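Local coordinates for catabolite control protein A (Lactococcus lactis, PDB 2O20) that probably acts as a global DNA-binding regulator of carbon catabolite repression and activation, switching target genes according to the carbon supply, at residues Ala80-Tyr94 with Leu294-Thr306. The protein carries 1 engineered substitution. Sequence-based numbering, arbitrary orientation. Where two conformers were deposited one is given.
Sequences AITRGVDDIASMYKY and LYDLGAVAMRLLT. Engineered in segment 80-94: A89 (natural residue Asp).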
ATOM      1  N   ALA D  80      -1.463   3.582  -6.629  1.00 18.06           N
ATOM      2  CA  ALA D  80      -2.030   4.902  -6.828  1.00 19.03           C
ATOM      3  C   ALA D  80      -2.156   5.263  -8.298  1.00 18.66           C
ATOM      4  O   ALA D  80      -3.172   5.819  -8.719  1.00 19.03           O
ATOM      5  CB  ALA D  80      -1.214   5.941  -6.076  1.00 18.90           C
ATOM      6  N   ILE D  81      -1.150   4.931  -9.082  1.00 18.57           N
ATOM      7  CA  ILE D  81      -1.215   5.065 -10.532  1.00 20.42           C
ATOM      8  C   ILE D  81      -2.355   4.259 -11.135  1.00 20.21           C
ATOM      9  O   ILE D  81      -3.110   4.751 -12.000  1.00 20.90           O
ATOM     10  CB  ILE D  81       0.126   4.650 -11.226  1.00 20.14           C
ATOM     11  CG1 ILE D  81       1.263   5.589 -10.789  1.00 20.78           C
ATOM     12  CG2 ILE D  81      -0.024   4.686 -12.749  1.00 23.23           C
ATOM     13  CD1 ILE D  81       2.633   5.067 -11.148  1.00 20.56           C
ATOM     14  N   THR D  82      -2.483   3.030 -10.656  1.00 19.78           N
ATOM     15  CA  THR D  82      -3.460   2.074 -11.159  1.00 20.50           C
ATOM     16  C   THR D  82      -4.886   2.606 -10.928  1.00 19.82           C
ATOM     17  O   THR D  82      -5.757   2.406 -11.791  1.00 20.76           O
ATOM     18  CB  THR D  82      -3.214   0.633 -10.571  1.00 20.30           C
ATOM     19  OG1 THR D  82      -1.916   0.133 -10.967  1.00 22.67           O
ATOM     20  CG2 THR D  82      -4.247  -0.349 -11.037  1.00 21.10           C
ATOM     21  N   ARG D  83      -5.145   3.303  -9.821  1.00 20.07           N
ATOM     22  CA  ARG D  83      -6.483   3.894  -9.609  1.00 19.07           C
ATOM     23  C   ARG D  83      -6.831   4.968 -10.656  1.00 19.38           C
ATOM     24  O   ARG D  83      -7.996   5.084 -11.062  1.00 18.24           O
ATOM     25  CB  ARG D  83      -6.687   4.403  -8.172  1.00 20.31           C
ATOM     26  CG  ARG D  83      -6.693   3.228  -7.136  1.00 21.40           C
ATOM     27  CD  ARG D  83      -7.614   3.378  -5.952  1.00 24.28           C
ATOM     28  NE  ARG D  83      -8.991   3.646  -6.341  1.00 22.69           N
ATOM     29  CZ  ARG D  83      -9.942   4.027  -5.497  1.00 23.31           C
ATOM     30  NH1 ARG D  83      -9.696   4.155  -4.193  1.00 23.22           N
ATOM     31  NH2 ARG D  83     -11.157   4.276  -5.957  1.00 23.92           N
ATOM     32  N   GLY D  84      -5.830   5.709 -11.128  1.00 18.26           N
ATOM     33  CA  GLY D  84      -6.050   6.695 -12.210  1.00 19.15           C
ATOM     34  C   GLY D  84      -6.405   6.031 -13.539  1.00 19.25           C
ATOM     35  O   GLY D  84      -7.305   6.480 -14.279  1.00 19.24           O
ATOM     36  N   VAL D  85      -5.705   4.952 -13.847  1.00 19.71           N
ATOM     37  CA  VAL D  85      -6.014   4.103 -15.012  1.00 20.24           C
ATOM     38  C   VAL D  85      -7.449   3.548 -14.925  1.00 20.70           C
ATOM     39  O   VAL D  85      -8.250   3.695 -15.874  1.00 19.67           O
ATOM     40  CB  VAL D  85      -5.012   2.921 -15.134  1.00 20.40           C
ATOM     41  CG1 VAL D  85      -5.378   1.966 -16.304  1.00 21.87           C
ATOM     42  CG2 VAL D  85      -3.590   3.408 -15.287  1.00 20.35           C
ATOM     43  N   ASP D  86      -7.760   2.920 -13.788  1.00 19.42           N
ATOM     44  CA  ASP D  86      -9.071   2.311 -13.530  1.00 21.16           C
ATOM     45  C   ASP D  86     -10.238   3.291 -13.713  1.00 20.99           C
ATOM     46  O   ASP D  86     -11.247   2.959 -14.333  1.00 19.61           O
ATOM     47  CB  ASP D  86      -9.063   1.737 -12.112  1.00 21.71           C
ATOM     48  CG  ASP D  86     -10.315   0.945 -11.768  1.00 26.03           C
ATOM     49  OD1 ASP D  86     -10.875   1.166 -10.665  1.00 30.25           O
ATOM     50  OD2 ASP D  86     -10.712   0.092 -12.574  1.00 32.34           O
ATOM     51  N   ASP D  87     -10.103   4.499 -13.154  1.00 20.99           N
ATOM     52  CA  ASP D  87     -11.148   5.493 -13.241  1.00 22.09           C
ATOM     53  C   ASP D  87     -11.484   5.903 -14.681  1.00 22.31           C
ATOM     54  O   ASP D  87     -12.683   6.044 -15.033  1.00 22.18           O
ATOM     55  CB  ASP D  87     -10.804   6.695 -12.363  1.00 22.24           C
ATOM     56  CG  ASP D  87     -11.098   6.433 -10.885  1.00 24.17           C
ATOM     57  OD1 ASP D  87     -11.485   5.280 -10.568  1.00 25.29           O
ATOM     58  OD2 ASP D  87     -10.899   7.361 -10.044  1.00 27.60           O
ATOM     59  N   ILE D  88     -10.453   6.077 -15.508  1.00 21.89           N
ATOM     60  CA  ILE D  88     -10.659   6.477 -16.889  1.00 22.54           C
ATOM     61  C   ILE D  88     -11.226   5.331 -17.730  1.00 22.83           C
ATOM     62  O   ILE D  88     -12.138   5.531 -18.571  1.00 23.22           O
ATOM     63  CB  ILE D  88      -9.347   7.028 -17.524  1.00 22.42           C
ATOM     64  CG1 ILE D  88      -8.862   8.294 -16.779  1.00 23.60           C
ATOM     65  CG2 ILE D  88      -9.537   7.301 -19.032  1.00 23.85           C
ATOM     66  CD1 ILE D  88      -9.715   9.522 -17.044  1.00 23.88           C
ATOM     67  N   ALA D  89     -10.699   4.133 -17.525  1.00 22.58           N
ATOM     68  CA  ALA D  89     -11.200   2.951 -18.232  1.00 23.04           C
ATOM     69  C   ALA D  89     -12.665   2.633 -17.840  1.00 23.52           C
ATOM     70  O   ALA D  89     -13.514   2.367 -18.694  1.00 23.19           O
ATOM     71  CB  ALA D  89     -10.291   1.741 -17.954  1.00 23.45           C
ATOM     72  N   SER D  90     -12.971   2.708 -16.551  1.00 22.88           N
ATOM     73  CA  SER D  90     -14.326   2.473 -16.068  1.00 23.16           C
ATOM     74  C   SER D  90     -15.385   3.494 -16.562  1.00 23.36           C
ATOM     75  O   SER D  90     -16.578   3.159 -16.687  1.00 22.55           O
ATOM     76  CB  SER D  90     -14.321   2.408 -14.542  0.50 22.99           C
ATOM     77  OG  SER D  90     -13.564   1.283 -14.127  0.50 24.26           O
ATOM     78  N   MET D  91     -14.949   4.709 -16.868  1.00 22.70           N
ATOM     79  CA  MET D  91     -15.809   5.725 -17.455  1.00 24.28           C
ATOM     80  C   MET D  91     -16.403   5.258 -18.790  1.00 22.42           C
ATOM     81  O   MET D  91     -17.534   5.608 -19.131  1.00 22.88           O
ATOM     82  CB  MET D  91     -14.993   6.997 -17.663  1.00 23.89           C
ATOM     83  CG  MET D  91     -15.766   8.185 -18.133  1.00 27.47           C
ATOM     84  SD  MET D  91     -14.820   9.706 -17.920  1.00 31.29           S
ATOM     85  CE  MET D  91     -13.343   9.363 -18.867  1.00 29.12           C
ATOM     86  N   TYR D  92     -15.611   4.499 -19.551  1.00 22.12           N
ATOM     87  CA  TYR D  92     -16.050   3.941 -20.830  1.00 22.16           C
ATOM     88  C   TYR D  92     -16.574   2.504 -20.715  1.00 21.89           C
ATOM     89  O   TYR D  92     -16.842   1.878 -21.716  1.00 19.71           O
ATOM     90  CB  TYR D  92     -14.914   4.001 -21.848  1.00 23.43           C
ATOM     91  CG  TYR D  92     -14.429   5.402 -22.140  1.00 24.35           C
ATOM     92  CD1 TYR D  92     -15.253   6.332 -22.787  1.00 25.29           C
ATOM     93  CD2 TYR D  92     -13.164   5.812 -21.747  1.00 25.63           C
ATOM     94  CE1 TYR D  92     -14.808   7.639 -23.043  1.00 24.87           C
ATOM     95  CE2 TYR D  92     -12.706   7.094 -22.024  1.00 26.53           C
ATOM     96  CZ  TYR D  92     -13.536   7.998 -22.676  1.00 26.02           C
ATOM     97  OH  TYR D  92     -13.087   9.275 -22.940  1.00 26.74           O
ATOM     98  N   LYS D  93     -16.708   2.008 -19.479  1.00 22.09           N
ATOM     99  CA  LYS D  93     -17.063   0.629 -19.170  1.00 22.63           C
ATOM    100  C   LYS D  93     -16.160  -0.432 -19.844  1.00 22.79           C
ATOM    101  O   LYS D  93     -16.622  -1.496 -20.261  1.00 22.21           O
ATOM    102  CB  LYS D  93     -18.551   0.396 -19.453  1.00 23.64           C
ATOM    103  CG  LYS D  93     -19.407   1.616 -19.169  1.00 25.59           C
ATOM    104  CD  LYS D  93     -20.692   1.385 -18.374  1.00 30.23           C
ATOM    105  CE  LYS D  93     -21.533   0.243 -18.844  1.00 31.00           C
ATOM    106  NZ  LYS D  93     -22.859   0.187 -18.133  1.00 33.46           N
ATOM    107  N   TYR D  94     -14.865  -0.129 -19.942  1.00 22.58           N
ATOM    108  CA  TYR D  94     -13.877  -1.089 -20.460  1.00 22.62           C
ATOM    109  C   TYR D  94     -13.608  -2.137 -19.375  1.00 23.34           C
ATOM    110  O   TYR D  94     -13.762  -1.855 -18.176  1.00 23.69           O
ATOM    111  CB  TYR D  94     -12.536  -0.420 -20.814  1.00 22.33           C
ATOM    112  CG  TYR D  94     -12.568   0.623 -21.921  1.00 21.83           C
ATOM    113  CD1 TYR D  94     -13.603   0.670 -22.874  1.00 21.81           C
ATOM    114  CD2 TYR D  94     -11.518   1.545 -22.041  1.00 22.60           C
ATOM    115  CE1 TYR D  94     -13.599   1.626 -23.888  1.00 22.01           C
ATOM    116  CE2 TYR D  94     -11.508   2.504 -23.041  1.00 20.99           C
ATOM    117  CZ  TYR D  94     -12.538   2.541 -23.960  1.00 21.01           C
ATOM    118  OH  TYR D  94     -12.480   3.503 -24.917  1.00 21.45           O
ATOM    119  N   LEU D 294       0.733  10.963  -8.959  1.00 19.63           N
ATOM    120  CA  LEU D 294       0.568   9.548  -9.292  1.00 19.07           C
ATOM    121  C   LEU D 294      -0.791   9.186  -9.933  1.00 18.58           C
ATOM    122  O   LEU D 294      -0.837   8.484 -10.929  1.00 18.17           O
ATOM    123  CB  LEU D 294       0.800   8.712  -8.049  1.00 20.11           C
ATOM    124  CG  LEU D 294       2.213   8.743  -7.401  1.00 19.21           C
ATOM    125  CD1 LEU D 294       2.212   7.750  -6.271  1.00 23.25           C
ATOM    126  CD2 LEU D 294       3.304   8.428  -8.379  1.00 20.78           C
ATOM    127  N   TYR D 295      -1.889   9.641  -9.347  1.00 18.03           N
ATOM    128  CA  TYR D 295      -3.191   9.438  -9.972  1.00 18.97           C
ATOM    129  C   TYR D 295      -3.233   9.988 -11.407  1.00 19.07           C
ATOM    130  O   TYR D 295      -3.711   9.332 -12.315  1.00 19.06           O
ATOM    131  CB  TYR D 295      -4.280  10.105  -9.134  1.00 20.27           C
ATOM    132  CG  TYR D 295      -5.681   9.933  -9.695  1.00 19.10           C
ATOM    133  CD1 TYR D 295      -6.456   8.852  -9.319  1.00 18.77           C
ATOM    134  CD2 TYR D 295      -6.223  10.853 -10.583  1.00 21.79           C
ATOM    135  CE1 TYR D 295      -7.744   8.689  -9.814  1.00 18.93           C
ATOM    136  CE2 TYR D 295      -7.513  10.694 -11.093  1.00 21.59           C
ATOM    137  CZ  TYR D 295      -8.262   9.598 -10.701  1.00 21.27           C
ATOM    138  OH  TYR D 295      -9.544   9.425 -11.186  1.00 21.66           O
ATOM    139  N   ASP D 296      -2.694  11.180 -11.600  1.00 19.43           N
ATOM    140  CA  ASP D 296      -2.673  11.829 -12.923  1.00 20.55           C
ATOM    141  C   ASP D 296      -1.791  11.116 -13.939  1.00 20.75           C
ATOM    142  O   ASP D 296      -2.077  11.109 -15.126  1.00 20.13           O
ATOM    143  CB  ASP D 296      -2.212  13.273 -12.766  1.00 20.97           C
ATOM    144  CG  ASP D 296      -3.244  14.149 -12.070  1.00 24.84           C
ATOM    145  OD1 ASP D 296      -4.454  13.803 -12.107  1.00 29.07           O
ATOM    146  OD2 ASP D 296      -2.853  15.209 -11.539  1.00 28.11           O
ATOM    147  N   LEU D 297      -0.695  10.520 -13.477  1.00 20.63           N
ATOM    148  CA  LEU D 297       0.144   9.734 -14.361  1.00 19.67           C
ATOM    149  C   LEU D 297      -0.639   8.598 -15.002  1.00 19.53           C
ATOM    150  O   LEU D 297      -0.523   8.377 -16.211  1.00 19.06           O
ATOM    151  CB  LEU D 297       1.371   9.164 -13.593  1.00 19.65           C
ATOM    152  CG  LEU D 297       2.493  10.098 -13.157  1.00 19.35           C
ATOM    153  CD1 LEU D 297       3.431   9.387 -12.227  1.00 22.14           C
ATOM    154  CD2 LEU D 297       3.279  10.636 -14.361  1.00 20.11           C
ATOM    155  N   GLY D 298      -1.413   7.867 -14.182  1.00 19.80           N
ATOM    156  CA  GLY D 298      -2.339   6.809 -14.642  1.00 19.97           C
ATOM    157  C   GLY D 298      -3.494   7.320 -15.529  1.00 19.72           C
ATOM    158  O   GLY D 298      -3.778   6.747 -16.587  1.00 19.60           O
ATOM    159  N   ALA D 299      -4.174   8.375 -15.086  1.00 19.38           N
ATOM    160  CA  ALA D 299      -5.290   8.949 -15.844  1.00 19.53           C
ATOM    161  C   ALA D 299      -4.825   9.454 -17.206  1.00 19.77           C
ATOM    162  O   ALA D 299      -5.453   9.174 -18.243  1.00 20.19           O
ATOM    163  CB  ALA D 299      -5.961  10.059 -15.053  1.00 19.07           C
ATOM    164  N   VAL D 300      -3.711  10.184 -17.218  1.00 19.91           N
ATOM    165  CA  VAL D 300      -3.164  10.745 -18.459  1.00 19.53           C
ATOM    166  C   VAL D 300      -2.762   9.619 -19.405  1.00 19.37           C
ATOM    167  O   VAL D 300      -3.029   9.696 -20.607  1.00 18.92           O
ATOM    168  CB  VAL D 300      -1.988  11.754 -18.176  1.00 19.85           C
ATOM    169  CG1 VAL D 300      -1.239  12.098 -19.434  1.00 20.93           C
ATOM    170  CG2 VAL D 300      -2.542  13.021 -17.539  1.00 20.29           C
ATOM    171  N   ALA D 301      -2.147   8.565 -18.856  1.00 19.42           N
ATOM    172  CA  ALA D 301      -1.759   7.403 -19.643  1.00 19.29           C
ATOM    173  C   ALA D 301      -2.962   6.702 -20.247  1.00 19.74           C
ATOM    174  O   ALA D 301      -2.934   6.275 -21.414  1.00 19.82           O
ATOM    175  CB  ALA D 301      -0.994   6.430 -18.787  1.00 20.58           C
ATOM    176  N   MET D 302      -4.021   6.542 -19.457  1.00 19.66           N
ATOM    177  CA  MET D 302      -5.197   5.813 -19.949  1.00 20.07           C
ATOM    178  C   MET D 302      -5.965   6.648 -21.024  1.00 20.81           C
ATOM    179  O   MET D 302      -6.516   6.095 -21.992  1.00 20.43           O
ATOM    180  CB  MET D 302      -6.083   5.370 -18.772  1.00 19.97           C
ATOM    181  CG  MET D 302      -7.182   4.409 -19.150  1.00 19.99           C
ATOM    182  SD  MET D 302      -6.656   2.821 -19.868  1.00 22.22           S
ATOM    183  CE  MET D 302      -7.524   2.878 -21.434  1.00 21.66           C
ATOM    184  N   ARG D 303      -5.945   7.971 -20.879  1.00 21.69           N
ATOM    185  CA  ARG D 303      -6.507   8.882 -21.896  1.00 21.80           C
ATOM    186  C   ARG D 303      -5.792   8.722 -23.236  1.00 22.08           C
ATOM    187  O   ARG D 303      -6.437   8.687 -24.300  1.00 20.69           O
ATOM    188  CB  ARG D 303      -6.438  10.342 -21.428  1.00 22.49           C
ATOM    189  CG  ARG D 303      -7.538  10.718 -20.473  1.00 25.04           C
ATOM    190  CD  ARG D 303      -7.458  12.171 -20.051  1.00 27.89           C
ATOM    191  NE  ARG D 303      -8.276  12.390 -18.860  1.00 28.63           N
ATOM    192  CZ  ARG D 303      -7.859  12.930 -17.721  1.00 31.80           C
ATOM    193  NH1 ARG D 303      -6.601  13.369 -17.578  1.00 33.58           N
ATOM    194  NH2 ARG D 303      -8.727  13.054 -16.715  1.00 31.45           N
ATOM    195  N   LEU D 304      -4.458   8.622 -23.176  1.00 21.23           N
ATOM    196  CA  LEU D 304      -3.640   8.455 -24.357  1.00 21.97           C
ATOM    197  C   LEU D 304      -3.948   7.083 -24.979  1.00 21.06           C
ATOM    198  O   LEU D 304      -4.233   6.979 -26.173  1.00 20.05           O
ATOM    199  CB  LEU D 304      -2.146   8.602 -23.998  1.00 22.46           C
ATOM    200  CG  LEU D 304      -1.095   8.418 -25.104  1.00 24.22           C
ATOM    201  CD1 LEU D 304      -1.379   9.316 -26.230  1.00 27.82           C
ATOM    202  CD2 LEU D 304       0.304   8.693 -24.593  1.00 24.78           C
ATOM    203  N   LEU D 305      -3.919   6.037 -24.161  1.00 21.12           N
ATOM    204  CA  LEU D 305      -4.205   4.686 -24.653  1.00 21.04           C
ATOM    205  C   LEU D 305      -5.603   4.584 -25.327  1.00 21.37           C
ATOM    206  O   LEU D 305      -5.763   3.868 -26.297  1.00 20.50           O
ATOM    207  CB  LEU D 305      -4.069   3.639 -23.545  1.00 21.32           C
ATOM    208  CG  LEU D 305      -4.180   2.146 -23.941  1.00 20.99           C
ATOM    209  CD1 LEU D 305      -3.120   1.701 -24.984  1.00 21.25           C
ATOM    210  CD2 LEU D 305      -4.095   1.256 -22.729  1.00 22.26           C
ATOM    211  N   THR D 306      -6.592   5.281 -24.774  1.00 20.85           N
ATOM    212  CA  THR D 306      -7.940   5.297 -25.293  1.00 21.32           C
ATOM    213  C   THR D 306      -7.923   5.761 -26.749  1.00 21.63           C
ATOM    214  O   THR D 306      -8.610   5.175 -27.609  1.00 21.40           O
ATOM    215  CB  THR D 306      -8.871   6.193 -24.419  1.00 21.66           C
ATOM    216  OG1 THR D 306      -8.989   5.609 -23.125  1.00 20.39           O
ATOM    217  CG2 THR D 306     -10.295   6.279 -25.002  1.00 21.68           C
TER
HETATM  218  O   HOH W   1     -10.398   3.085 -26.710  1.00 25.41           O
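I88, Y295 and M302 bury the largest shares of this helix-helix contact; G84 and G298 lie where the helices come closest, Y295 toward one end and I88 and M302 further along. The Y295 ring lies flat over G84, whose CA sits 3.8 Å from the ring centroid; CG anti to the backbone N (chi1 -179°) swings the ring back from a CB that points away. At the ring's edge the hydroxyl donates to the anti lone pair of D87, Y295 OH to OD2 2.7 Å, with carboxylate and ring 66° apart. With an alanine at D87, Y295 OH would probably lose its acceptor, leaving the ring held mainly by G84 CA. With no side chain at G84 or G298, the axes approach to 6.4 Å, and CA-H...O contacts run both ways, among them G298 CA to I81 O at 3.4 Å. Both helices belong to the N-terminal subdomain of the LacI-type, periplasmic-binding-protein-like core and pack side by side on its parallel sheet, where V85 and M302 rest on strand 65-70. I88 sends CG1 to A299 CB (3.8 Å) and CD1 to the R303 guanidinium, while CG2 packs on M302 CG, the two side chains running antiparallel. A fold at chi2 (61°) turns M302 SD to within 3.9 Å of V85 CG1, near the engineered A89. Past the Schellman motif (K93 its C-prime residue), Y94 OH touches T306 CG2 (3.5 Å) and shares a water with T306 O.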